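Local atomic coordinates of cellulosomal scaffoldin adaptor protein B (Acetivibrio cellulolyticus, PDB entry 3FNK), a protein that serves as an adaptor scaffoldin of the cellulosome, this chain being its second type II cohesin, a dockerin-binding module. Residues A9-A21 / S162-S174. Numbering follows the deposited sequence. Where two conformers were deposited one is given.
Sequences ASYITMGYDKNAA and SGYFVIQPGEINS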
# COMPACT_ATOMS: atom_id res chain seq x y z
N ALA A 9 -0.22 3.63 -18.49
CA ALA A 9 1.10 3.76 -17.83
C ALA A 9 1.19 2.80 -16.62
O ALA A 9 0.17 2.44 -16.03
CB ALA A 9 1.33 5.20 -17.39
N SER A 10 2.40 2.36 -16.31
CA SER A 10 2.64 1.51 -15.13
C SER A 10 2.67 2.38 -13.89
O SER A 10 3.32 3.44 -13.88
CB SER A 10 3.96 0.77 -15.28
OG SER A 10 3.88 -0.09 -16.39
N TYR A 11 1.96 1.95 -12.84
CA TYR A 11 2.04 2.71 -11.59
C TYR A 11 1.76 1.86 -10.35
O TYR A 11 1.37 0.69 -10.43
CB TYR A 11 1.05 3.86 -11.60
CG TYR A 11 -0.37 3.44 -11.80
CD1 TYR A 11 -1.12 2.96 -10.74
CD2 TYR A 11 -1.00 3.58 -13.04
CE1 TYR A 11 -2.44 2.59 -10.92
CE2 TYR A 11 -2.32 3.21 -13.24
CZ TYR A 11 -3.03 2.72 -12.16
OH TYR A 11 -4.36 2.33 -12.32
N ILE A 12 1.98 2.50 -9.22
CA ILE A 12 1.44 2.07 -7.95
C ILE A 12 0.69 3.24 -7.36
O ILE A 12 1.16 4.38 -7.38
CB ILE A 12 2.55 1.52 -6.97
CG1 ILE A 12 1.90 1.04 -5.66
CG2 ILE A 12 3.66 2.53 -6.76
CD1 ILE A 12 2.89 0.24 -4.70
N THR A 13 -0.48 2.96 -6.80
CA THR A 13 -1.19 4.04 -6.18
C THR A 13 -1.94 3.60 -4.92
O THR A 13 -1.95 2.41 -4.57
CB THR A 13 -2.14 4.73 -7.22
OG1 THR A 13 -2.44 6.07 -6.78
CG2 THR A 13 -3.39 3.95 -7.39
N MET A 14 -2.54 4.58 -4.24
CA MET A 14 -3.57 4.33 -3.21
C MET A 14 -4.93 4.92 -3.64
O MET A 14 -4.97 6.11 -3.98
CB MET A 14 -3.12 4.97 -1.89
CG MET A 14 -3.88 4.50 -0.67
SD MET A 14 -3.27 5.36 0.78
CE MET A 14 -1.55 4.84 0.79
N GLY A 15 -6.00 4.12 -3.62
CA GLY A 15 -7.37 4.64 -3.78
C GLY A 15 -8.20 4.57 -2.49
O GLY A 15 -7.99 3.66 -1.66
N TYR A 16 -9.11 5.54 -2.29
CA TYR A 16 -10.05 5.57 -1.15
C TYR A 16 -11.42 5.12 -1.54
O TYR A 16 -11.88 5.41 -2.64
CB TYR A 16 -10.20 6.96 -0.58
CG TYR A 16 -8.91 7.58 -0.15
CD1 TYR A 16 -8.01 6.87 0.64
CD2 TYR A 16 -8.58 8.90 -0.52
CE1 TYR A 16 -6.81 7.43 1.02
CE2 TYR A 16 -7.37 9.48 -0.12
CZ TYR A 16 -6.49 8.73 0.65
OH TYR A 16 -5.29 9.26 1.08
N ASP A 17 -12.11 4.43 -0.65
CA ASP A 17 -13.50 4.13 -0.94
C ASP A 17 -14.36 5.39 -0.77
O ASP A 17 -15.46 5.44 -1.30
CB ASP A 17 -14.03 2.89 -0.19
CG ASP A 17 -14.16 3.09 1.31
OD1 ASP A 17 -13.68 4.08 1.89
OD2 ASP A 17 -14.76 2.19 1.93
N LYS A 18 -13.84 6.40 -0.06
CA LYS A 18 -14.44 7.72 0.03
C LYS A 18 -13.41 8.80 0.36
O LYS A 18 -12.41 8.55 1.06
CB LYS A 18 -15.60 7.76 1.04
CG LYS A 18 -15.16 7.82 2.50
CD LYS A 18 -16.25 7.31 3.43
CE LYS A 18 -16.59 5.87 3.11
NZ LYS A 18 -16.99 5.16 4.35
N ASN A 19 -13.70 10.01 -0.12
CA ASN A 19 -12.89 11.22 -0.00
C ASN A 19 -13.23 12.03 1.24
O ASN A 19 -12.43 12.85 1.73
CB ASN A 19 -13.13 12.10 -1.26
CG ASN A 19 -14.50 11.81 -1.96
OD1 ASN A 19 -15.43 11.22 -1.37
ND2 ASN A 19 -14.61 12.22 -3.23
N ALA A 20 -14.42 11.79 1.77
CA ALA A 20 -14.92 12.54 2.94
C ALA A 20 -15.58 11.64 3.97
O ALA A 20 -16.31 10.71 3.61
CB ALA A 20 -15.90 13.64 2.49
N ALA A 21 -15.33 11.93 5.25
CA ALA A 21 -15.95 11.16 6.35
C ALA A 21 -15.97 11.90 7.69
O ALA A 21 -15.13 12.75 7.94
CB ALA A 21 -15.27 9.80 6.48
N SER A 162 13.03 1.38 -12.12
CA SER A 162 12.41 2.53 -12.79
C SER A 162 11.26 2.04 -13.67
O SER A 162 10.95 0.85 -13.72
CB SER A 162 13.44 3.22 -13.70
OG SER A 162 13.67 2.39 -14.82
N GLY A 163 10.63 2.97 -14.37
CA GLY A 163 9.57 2.57 -15.28
C GLY A 163 8.16 2.62 -14.76
O GLY A 163 7.22 2.25 -15.48
N TYR A 164 7.96 3.03 -13.52
CA TYR A 164 6.59 3.19 -13.06
C TYR A 164 6.44 4.50 -12.29
O TYR A 164 7.41 5.02 -11.77
CB TYR A 164 6.10 1.98 -12.23
CG TYR A 164 6.81 1.81 -10.88
CD1 TYR A 164 6.30 2.43 -9.72
CD2 TYR A 164 8.01 1.08 -10.77
CE1 TYR A 164 6.95 2.30 -8.48
CE2 TYR A 164 8.67 0.93 -9.51
CZ TYR A 164 8.13 1.54 -8.39
OH TYR A 164 8.74 1.42 -7.15
N PHE A 165 5.20 4.97 -12.18
CA PHE A 165 4.84 6.18 -11.45
C PHE A 165 4.28 5.84 -10.09
O PHE A 165 3.59 4.85 -9.94
CB PHE A 165 3.76 6.96 -12.23
CG PHE A 165 4.27 7.50 -13.56
CD1 PHE A 165 4.17 6.73 -14.72
CD2 PHE A 165 4.86 8.78 -13.63
CE1 PHE A 165 4.67 7.22 -15.96
CE2 PHE A 165 5.37 9.29 -14.85
CZ PHE A 165 5.25 8.51 -16.02
N VAL A 166 4.57 6.67 -9.10
CA VAL A 166 3.91 6.58 -7.78
C VAL A 166 2.85 7.68 -7.76
O VAL A 166 3.21 8.84 -7.76
CB VAL A 166 4.96 6.80 -6.65
CG1 VAL A 166 4.30 6.92 -5.30
CG2 VAL A 166 6.04 5.65 -6.66
N ILE A 167 1.56 7.33 -7.79
CA ILE A 167 0.51 8.33 -7.91
C ILE A 167 -0.05 8.53 -6.50
O ILE A 167 -0.64 7.63 -5.95
CB ILE A 167 -0.60 7.89 -8.89
CG1 ILE A 167 -0.01 7.66 -10.29
CG2 ILE A 167 -1.75 8.94 -8.94
CD1 ILE A 167 -0.94 6.95 -11.33
N GLN A 168 0.21 9.70 -5.92
CA GLN A 168 -0.25 10.03 -4.56
C GLN A 168 -1.77 10.12 -4.51
O GLN A 168 -2.39 10.53 -5.49
CB GLN A 168 0.41 11.32 -4.07
CG GLN A 168 1.94 11.31 -4.16
CD GLN A 168 2.59 10.48 -3.08
OE1 GLN A 168 1.93 9.79 -2.32
NE2 GLN A 168 3.91 10.54 -3.02
N PRO A 169 -2.40 9.68 -3.41
CA PRO A 169 -3.86 9.45 -3.43
C PRO A 169 -4.78 10.66 -3.44
O PRO A 169 -5.95 10.52 -3.81
CB PRO A 169 -4.11 8.66 -2.14
CG PRO A 169 -2.96 9.00 -1.27
CD PRO A 169 -1.79 9.17 -2.17
N GLY A 170 -4.31 11.83 -3.02
CA GLY A 170 -5.23 12.99 -2.98
C GLY A 170 -5.90 13.22 -1.63
O GLY A 170 -5.91 12.33 -0.77
N GLU A 171 -6.47 14.41 -1.45
CA GLU A 171 -6.84 14.90 -0.12
C GLU A 171 -8.06 14.22 0.50
O GLU A 171 -8.93 13.71 -0.21
CB GLU A 171 -7.01 16.43 -0.13
CG GLU A 171 -6.82 17.09 1.24
CD GLU A 171 -6.57 18.59 1.13
OE1 GLU A 171 -5.51 19.06 1.61
OE2 GLU A 171 -7.44 19.29 0.57
N ILE A 172 -8.08 14.17 1.83
CA ILE A 172 -9.22 13.63 2.56
C ILE A 172 -9.94 14.77 3.26
O ILE A 172 -9.29 15.70 3.80
CB ILE A 172 -8.81 12.50 3.55
CG1 ILE A 172 -8.52 11.21 2.77
CG2 ILE A 172 -9.92 12.19 4.56
CD1 ILE A 172 -8.01 10.02 3.62
N ASN A 173 -11.28 14.72 3.25
CA ASN A 173 -12.13 15.79 3.77
C ASN A 173 -11.59 17.16 3.40
O ASN A 173 -11.16 17.93 4.27
CB ASN A 173 -12.31 15.67 5.30
CG ASN A 173 -13.27 14.56 5.70
OD1 ASN A 173 -14.24 14.28 5.00
ND2 ASN A 173 -13.01 13.94 6.84
N SER A 174 -11.58 17.45 2.09
CA SER A 174 -11.03 18.71 1.59
C SER A 174 -11.89 19.87 1.99
O SER A 174 -13.11 19.79 1.91
CB SER A 174 -10.94 18.67 0.06
OG SER A 174 -9.63 18.33 -0.33
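The Y16 ring carries CD1 of I172 over one face, 22° off the ring normal and offset toward the rim, while G170 O meets its edge in plane, 3.3 Å from Y16 CE2. It sits where the first and last strands of the cohesin beta-sandwich, 11-16 and 165-167, run side by side in parallel, their directions differing by 12°. P169 reaches the same ring obliquely. CD1 of I167 likewise lies over a face of Y11, 4.0 Å from the ring centroid, a CH-pi contact; Y11 CG sits between backbone N and carbonyl carbon (chi1 59°), which turns one ring face to that methyl. At the F165 ring, S10 O approaches the edge.

S10 O accepts F165 N, F165 O accepts I12 N (2.9 Å) and I12 O accepts I167 N, the alternation expected of parallel strands. Strand 26-34 pairs antiparallel with 11-16 on its other side. On the inward face, I12 CG2 packs alongside V166 CG2 and near Y164 CE1, with L152 and T150 of the other sheet next to I12.

T13 OG1, anti to its own N, donates to I167 O from outside the carbonyl plane; at 2.5 Å the bond is suspiciously short. Beyond this point P169 CB packs on M14 CB. Y16 OH and G170 O are buried here without a polar partner.

The segments meet again where N173 N donates to N19 O. In the conformer given, the N173 amide pairs with A21: OD1, crowded against A20 CA and so less certainly placed, accepts A21 N, and ND2 donates at 2.7 Å to an in-plane lone pair of A21 O, which is itself tilted from the N173 amide plane.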